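Local atomic coordinates of arylesterase (Agrobacterium tumefaciens, PDB entry 3DCI), a protein that probably hydrolyses ester bonds, as a putative arylesterase of the SGNH (GDSL-like) hydrolase family, and binds zinc ions. Residues R90-E93 against V94-C98; H192-A196 against G197-S201; V208-D211 against A212-A216. All coordinates share one frame; numbering follows the deposited sequence.

Interaction 1: residues R90-E93 against V94-C98; sequences RALE and VALSC
The carbonyl oxygen Leu-92 O receives the amide Leu-96 N at 2.8 Å. The same oxygen is roofed by the side chain of Leu-96, whose CG comes within 3.3 Å of Leu-92 O. Here chi1 of -66° sets CG beside the backbone N of Leu-96, turned back over the preceding turn. One residue earlier Ala-95 N donates to Ala-91 O at 2.9 Å; one residue later Ser-97 N donates to Glu-93 O at 3.1 Å, while the bond from Val-94 N to Arg-90 O is weak. These i to i+4 bonds belong to helix 88-99, which packs on the parallel sheet of the SGNH-hydrolase fold: Leu-92 and Ala-95 rest on Leu-27 of strand 24-30, while Leu-96 meets Ile-135 of helix 122-138. Between the two leucines, Leu-92 CD1 approaches Leu-96 CG at 4.0 Å, the two side chains crossing at a slant. On another flank Arg-90 NH2 forms a salt bridge with Glu-93 OE2 at 3.3 Å; OE2 lies in the guanidinium plane of Arg-90, whereas NH2 meets it from above the carboxylate plane. Val-94 packs on Arg-73 of a second subunit, and Arg-90 on His-80 of a third.

Interaction 2: residues H192-A196 against G197-S201; sequences HFFDA and GSVAS. With ZN (zinc ion), chain D.
Asp-195 O takes two bonds from Ser-198, at the turn where the last strand of the parallel sheet, 192-195, runs into a short 3-10 segment. The hydroxyl Ser-198 OG donates to Asp-195 O at 2.5 Å, nearly in line with the carbonyl. The amide Ser-198 N gives the same oxygen a second bond of 2.9 Å, coming from above the carbonyl plane; it is an i to i+3 bond, as in 3-10 geometry. The hydroxyl gets there because chi1 of 65° places OG between the backbone N and the carbonyl carbon of its own residue, folded back on the strand end. Asp-195 OD1 accepts from the amide two residues on, Gly-197 N, at 3.0 Å, closing an Asx turn, but the bond is bent (136° at the hydrogen) and meets the carboxylate from above its plane. Ala-196 O in turn accepts from Val-199 N at 3.2 Å, and a weak bond from Ala-200 N, carrying the chain through the turn. On the strand side, backbone bonds to Ile-152 and Ala-154 hold Phe-194 against strand 149-154. At the strand's start His-192 binds zinc through NE2 at 2.2 Å, and Asp-228 of the C-terminal helix is a further ligand. The Phe-194 ring packs on Leu-222 of helix 212-229 and extends to the turn, where Val-199 CG1 lies 4.2 Å from Phe-194 CZ, at the edge of the ring.

Interaction 3: residues V208-D211 against A212-A216; sequences VHLD and ASATA. With ACY (acetic acid), chain M.
Hydrogen bonds from the first turn of helix 212-229 converge on Asp-211, the residue just before it. Its side chain takes Ala-214 N on OD1 at 2.9 Å, a fairly straight bond (161° at the hydrogen) that arrives nearly along the C-O axis of the carboxylate. A chi1 of 65° folds the carboxylate over the opening turn and brings OD1 to that amide, and the negative group probably interacts favourably with the helix dipole. The main-chain oxygen Asp-211 O is gripped twice by Thr-215: the amide Thr-215 N donates at 3.0 Å, and the hydroxyl Thr-215 OG1 donates at 2.7 Å from above the carbonyl plane. Chi1 of -54° sets OG1 beside the backbone N of Thr-215, facing that carbonyl.

The apolar pair is Leu-210 CD2 and Ala-214 CB, 4.2 Å apart, while Leu-33 of helix 32-35 also packs on Leu-210. Leu-210 CB makes a van der Waals contact of 3.3 Å with the hydroxyl oxygen Thr-215 OG1.

The remaining contacts are those of His-209, whose NE2 donates to the acetate oxygen OXT at 2.9 Å, in the plane of the ring and at its edge. Val-208 CG1 covers one ring face, 4.1 Å above its centre, and ND1 is hydrogen-bonded to Asp-206. Ser-32, His-209 and Asp-206 are consistent with the catalytic triad of SGNH hydrolases, with the N-cap Asp-211 two residues beyond the histidine. The acetate, probably from the crystallisation liquor, is held as well by Ser-32 N, Gly-72 N and Asn-112 ND2, a set of donors that matches the oxyanion hole of this family.

Overall arrangement
Interaction 1 is the most buried of the three and the only one touched by other subunits; it lies on the opposite side of the chain's centre from the other two, its centre about 25 Å from that of interaction 2. It is regular helix, held by backbone bonds and leucine packing. Interactions 2 and 3, both partly buried, are transitions at the ends of elements: one leaves the edge strand 192-195, the other starts helix 212-229, and each relies on aspartate and hydroxyl groups to satisfy backbone atoms. These two touch, with Ser-201 O packing on Leu-210 CD2 at 3.5 Å. Interaction 2 carries a zinc ligand, interaction 3 the presumed catalytic histidine.

Interaction 1: residues R90-E93 against V94-C98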
loop_
_atom_site.group_PDB
_atom_site.type_symbol
_atom_site.label_atom_id
_atom_site.label_comp_id
_atom_site.label_asym_id
_atom_site.label_seq_id
_atom_site.Cartn_x
_atom_site.Cartn_y
_atom_site.Cartn_z
ATOM N N ARG A 90 11.028 1.185 4.769
ATOM C CA ARG A 90 9.993 0.515 5.562
ATOM C C ARG A 90 10.628 -0.538 6.459
ATOM O O ARG A 90 10.289 -0.654 7.632
ATOM C CB ARG A 90 8.951 -0.163 4.652
ATOM C CG ARG A 90 7.570 0.493 4.632
ATOM C CD ARG A 90 7.534 1.828 3.938
ATOM N NE ARG A 90 8.055 2.912 4.777
ATOM C CZ ARG A 90 8.532 4.080 4.315
ATOM N NH1 ARG A 90 8.559 4.349 3.004
ATOM N NH2 ARG A 90 9.009 4.971 5.183
ATOM N N ALA A 91 11.545 -1.304 5.889
ATOM C CA ALA A 91 12.250 -2.341 6.634
ATOM C C ALA A 91 13.202 -1.760 7.664
ATOM O O ALA A 91 13.449 -2.405 8.691
ATOM C CB ALA A 91 13.033 -3.261 5.686
ATOM N N LEU A 92 13.786 -0.588 7.377
ATOM C CA LEU A 92 14.681 0.058 8.325
ATOM C C LEU A 92 13.925 0.443 9.569
ATOM O O LEU A 92 14.399 0.205 10.679
ATOM C CB LEU A 92 15.378 1.285 7.740
ATOM C CG LEU A 92 16.312 2.045 8.694
ATOM C CD1 LEU A 92 17.365 1.105 9.280
ATOM C CD2 LEU A 92 16.937 3.234 7.989
ATOM N N GLU A 93 12.721 0.987 9.395
ATOM C CA GLU A 93 11.871 1.317 10.528
ATOM C C GLU A 93 11.591 0.088 11.406
ATOM O O GLU A 93 11.624 0.178 12.622
ATOM C CB GLU A 93 10.549 1.920 10.043
ATOM C CG GLU A 93 10.706 3.304 9.460
ATOM C CD GLU A 93 9.463 3.824 8.767
ATOM O OE1 GLU A 93 8.458 3.069 8.572
ATOM O OE2 GLU A 93 9.508 5.027 8.406
ATOM N N VAL A 94 11.296 -1.049 10.790
ATOM C CA VAL A 94 11.059 -2.291 11.543
ATOM C C VAL A 94 12.330 -2.764 12.268
ATOM O O VAL A 94 12.283 -3.213 13.429
ATOM C CB VAL A 94 10.572 -3.401 10.595
ATOM C CG1 VAL A 94 10.598 -4.810 11.253
ATOM C CG2 VAL A 94 9.179 -3.061 10.033
ATOM N N ALA A 95 13.450 -2.691 11.566
ATOM C CA ALA A 95 14.742 -3.037 12.138
ATOM C C ALA A 95 15.085 -2.179 13.348
ATOM O O ALA A 95 15.653 -2.684 14.343
ATOM C CB ALA A 95 15.871 -2.939 11.062
ATOM N N LEU A 96 14.852 -0.884 13.230
ATOM C CA LEU A 96 15.108 0.039 14.345
ATOM C C LEU A 96 14.231 -0.320 15.536
ATOM O O LEU A 96 14.706 -0.384 16.642
ATOM C CB LEU A 96 14.904 1.479 13.946
ATOM C CG LEU A 96 15.878 2.070 12.913
ATOM C CD1 LEU A 96 15.371 3.438 12.476
ATOM C CD2 LEU A 96 17.305 2.152 13.425
ATOM N N SER A 97 12.966 -0.624 15.309
ATOM C CA SER A 97 12.102 -0.985 16.428
ATOM C C SER A 97 12.487 -2.341 17.051
ATOM O O SER A 97 12.447 -2.509 18.261
ATOM C CB SER A 97 10.657 -1.024 15.991
ATOM O OG SER A 97 9.820 -1.503 17.035
ATOM N N CYS A 98 12.855 -3.305 16.222
ATOM C CA CYS A 98 13.172 -4.631 16.720
ATOM C C CYS A 98 14.452 -4.632 17.560
ATOM O O CYS A 98 14.599 -5.442 18.481
ATOM C CB CYS A 98 13.340 -5.614 15.577
ATOM S SG CYS A 98 11.762 -6.192 14.915
#

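Interaction 2: residues H192-A196 against G197-S201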
loop_
_atom_site.group_PDB
_atom_site.type_symbol
_atom_site.label_atom_id
_atom_site.label_comp_id
_atom_site.label_asym_id
_atom_site.label_seq_id
_atom_site.Cartn_x
_atom_site.Cartn_y
_atom_site.Cartn_z
ATOM N N HIS A 192 29.360 9.455 9.498
ATOM C CA HIS A 192 30.565 8.823 8.971
ATOM C C HIS A 192 30.320 8.077 7.665
ATOM O O HIS A 192 29.197 7.641 7.367
ATOM C CB HIS A 192 31.117 7.822 9.977
ATOM C CG HIS A 192 31.834 8.459 11.110
ATOM N ND1 HIS A 192 31.172 9.121 12.119
ATOM C CD2 HIS A 192 33.155 8.561 11.388
ATOM C CE1 HIS A 192 32.051 9.584 12.985
ATOM N NE2 HIS A 192 33.262 9.260 12.565
ATOM N N PHE A 193 31.402 7.894 6.924
ATOM C CA PHE A 193 31.349 7.272 5.599
ATOM C C PHE A 193 32.463 6.284 5.460
ATOM O O PHE A 193 33.574 6.535 5.909
ATOM C CB PHE A 193 31.469 8.323 4.496
ATOM C CG PHE A 193 31.752 7.741 3.152
ATOM C CD1 PHE A 193 30.745 7.101 2.433
ATOM C CD2 PHE A 193 33.026 7.794 2.615
ATOM C CE1 PHE A 193 31.027 6.525 1.177
ATOM C CE2 PHE A 193 33.295 7.227 1.372
ATOM C CZ PHE A 193 32.309 6.601 0.669
ATOM N N PHE A 194 32.185 5.162 4.806
ATOM C CA PHE A 194 33.255 4.273 4.369
ATOM C C PHE A 194 32.987 3.786 2.953
ATOM O O PHE A 194 31.847 3.468 2.620
ATOM C CB PHE A 194 33.383 3.084 5.322
ATOM C CG PHE A 194 34.584 2.213 5.046
ATOM C CD1 PHE A 194 35.832 2.570 5.515
ATOM C CD2 PHE A 194 34.453 1.029 4.345
ATOM C CE1 PHE A 194 36.928 1.775 5.268
ATOM C CE2 PHE A 194 35.559 0.230 4.102
ATOM C CZ PHE A 194 36.778 0.605 4.549
ATOM N N ASP A 195 34.031 3.759 2.127
ATOM C CA ASP A 195 33.942 3.204 0.780
ATOM C C ASP A 195 34.369 1.736 0.751
ATOM O O ASP A 195 35.550 1.430 0.762
ATOM C CB ASP A 195 34.790 4.013 -0.199
ATOM C CG ASP A 195 34.675 3.495 -1.635
ATOM O OD1 ASP A 195 33.740 2.706 -1.948
ATOM O OD2 ASP A 195 35.523 3.863 -2.453
ATOM N N ALA A 196 33.395 0.821 0.695
ATOM C CA ALA A 196 33.687 -0.625 0.632
ATOM C C ALA A 196 34.475 -0.990 -0.616
ATOM O O ALA A 196 35.190 -1.986 -0.611
ATOM C CB ALA A 196 32.398 -1.453 0.713
ATOM N N GLY A 197 34.361 -0.186 -1.677
ATOM C CA GLY A 197 35.169 -0.363 -2.882
ATOM C C GLY A 197 36.663 -0.157 -2.683
ATOM O O GLY A 197 37.454 -0.558 -3.522
ATOM N N SER A 198 37.050 0.496 -1.590
ATOM C CA SER A 198 38.458 0.733 -1.295
ATOM C C SER A 198 39.145 -0.529 -0.803
ATOM O O SER A 198 40.356 -0.563 -0.764
ATOM C CB SER A 198 38.625 1.832 -0.230
ATOM O OG SER A 198 38.082 1.403 1.020
ATOM N N VAL A 199 38.375 -1.535 -0.386
ATOM C CA VAL A 199 38.918 -2.799 0.112
ATOM C C VAL A 199 38.399 -4.057 -0.587
ATOM O O VAL A 199 38.932 -5.142 -0.342
ATOM C CB VAL A 199 38.689 -3.002 1.646
ATOM C CG1 VAL A 199 39.364 -1.889 2.461
ATOM C CG2 VAL A 199 37.200 -3.142 1.980
ATOM N N ALA A 200 37.403 -3.927 -1.464
ATOM C CA ALA A 200 36.759 -5.086 -2.072
ATOM C C ALA A 200 36.341 -4.729 -3.468
ATOM O O ALA A 200 35.971 -3.577 -3.724
ATOM C CB ALA A 200 35.519 -5.491 -1.270
ATOM N N SER A 201 36.394 -5.714 -4.362
ATOM C CA SER A 201 35.916 -5.543 -5.746
ATOM C C SER A 201 34.797 -6.522 -6.077
ATOM O O SER A 201 34.828 -7.667 -5.642
ATOM C CB SER A 201 37.067 -5.732 -6.746
ATOM O OG SER A 201 38.063 -4.731 -6.576
HETATM ZN ZN ZN D . 35.369 9.524 13.062
#

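Interaction 3: residues V208-D211 against A212-A216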
loop_
_atom_site.group_PDB
_atom_site.type_symbol
_atom_site.label_atom_id
_atom_site.label_comp_id
_atom_site.label_asym_id
_atom_site.label_seq_id
_atom_site.Cartn_x
_atom_site.Cartn_y
_atom_site.Cartn_z
ATOM N N VAL A 208 28.618 -7.894 -10.217
ATOM C CA VAL A 208 27.813 -7.188 -9.204
ATOM C C VAL A 208 28.068 -7.657 -7.751
ATOM O O VAL A 208 28.314 -6.844 -6.863
ATOM C CB VAL A 208 26.298 -7.284 -9.552
ATOM C CG1 VAL A 208 25.427 -6.680 -8.446
ATOM C CG2 VAL A 208 26.028 -6.624 -10.920
ATOM N N HIS A 209 28.017 -8.963 -7.525
ATOM C CA HIS A 209 28.124 -9.536 -6.187
ATOM C C HIS A 209 29.559 -9.801 -5.770
ATOM O O HIS A 209 30.463 -9.632 -6.564
ATOM C CB HIS A 209 27.275 -10.813 -6.099
ATOM C CG HIS A 209 25.816 -10.540 -6.247
ATOM N ND1 HIS A 209 25.145 -10.714 -7.440
ATOM C CD2 HIS A 209 24.918 -10.021 -5.378
ATOM C CE1 HIS A 209 23.887 -10.333 -7.291
ATOM N NE2 HIS A 209 23.720 -9.911 -6.049
ATOM N N LEU A 210 29.739 -10.190 -4.508
ATOM C CA LEU A 210 31.065 -10.355 -3.902
ATOM C C LEU A 210 31.373 -11.814 -3.554
ATOM O O LEU A 210 30.523 -12.520 -3.010
ATOM C CB LEU A 210 31.160 -9.510 -2.629
ATOM C CG LEU A 210 30.898 -8.022 -2.779
ATOM C CD1 LEU A 210 30.719 -7.383 -1.393
ATOM C CD2 LEU A 210 32.049 -7.404 -3.551
ATOM N N ASP A 211 32.585 -12.272 -3.866
ATOM C CA ASP A 211 33.002 -13.586 -3.409
ATOM C C ASP A 211 33.242 -13.550 -1.882
ATOM O O ASP A 211 33.139 -12.483 -1.257
ATOM C CB ASP A 211 34.180 -14.141 -4.224
ATOM C CG ASP A 211 35.460 -13.351 -4.084
ATOM O OD1 ASP A 211 35.621 -12.547 -3.147
ATOM O OD2 ASP A 211 36.344 -13.587 -4.935
ATOM N N ALA A 212 33.511 -14.710 -1.288
ATOM C CA ALA A 212 33.643 -14.823 0.178
ATOM C C ALA A 212 34.777 -13.960 0.724
ATOM O O ALA A 212 34.626 -13.318 1.769
ATOM C CB ALA A 212 33.867 -16.309 0.590
ATOM N N SER A 213 35.903 -13.961 0.003
ATOM C CA SER A 213 37.091 -13.205 0.376
ATOM C C SER A 213 36.859 -11.718 0.443
ATOM O O SER A 213 37.280 -11.057 1.395
ATOM C CB SER A 213 38.195 -13.427 -0.656
ATOM O OG SER A 213 38.471 -14.795 -0.790
ATOM N N ALA A 214 36.212 -11.193 -0.595
ATOM C CA ALA A 214 35.936 -9.773 -0.697
ATOM C C ALA A 214 34.904 -9.375 0.366
ATOM O O ALA A 214 34.954 -8.265 0.921
ATOM C CB ALA A 214 35.417 -9.468 -2.079
ATOM N N THR A 215 33.968 -10.288 0.639
ATOM C CA THR A 215 32.962 -10.060 1.647
ATOM C C THR A 215 33.606 -9.938 3.044
ATOM O O THR A 215 33.335 -8.979 3.792
ATOM C CB THR A 215 31.829 -11.121 1.590
ATOM O OG1 THR A 215 31.299 -11.169 0.253
ATOM C CG2 THR A 215 30.665 -10.716 2.535
ATOM N N ALA A 216 34.469 -10.881 3.375
ATOM C CA ALA A 216 35.147 -10.878 4.662
ATOM C C ALA A 216 36.085 -9.677 4.811
ATOM O O ALA A 216 36.236 -9.157 5.918
ATOM C CB ALA A 216 35.919 -12.180 4.856
HETATM C C ACY M . 21.537 -7.458 -4.378
HETATM O O ACY M . 20.778 -7.322 -3.419
HETATM O OXT ACY M . 21.369 -8.363 -5.219
HETATM C CH3 ACY M . 22.707 -6.512 -4.577
#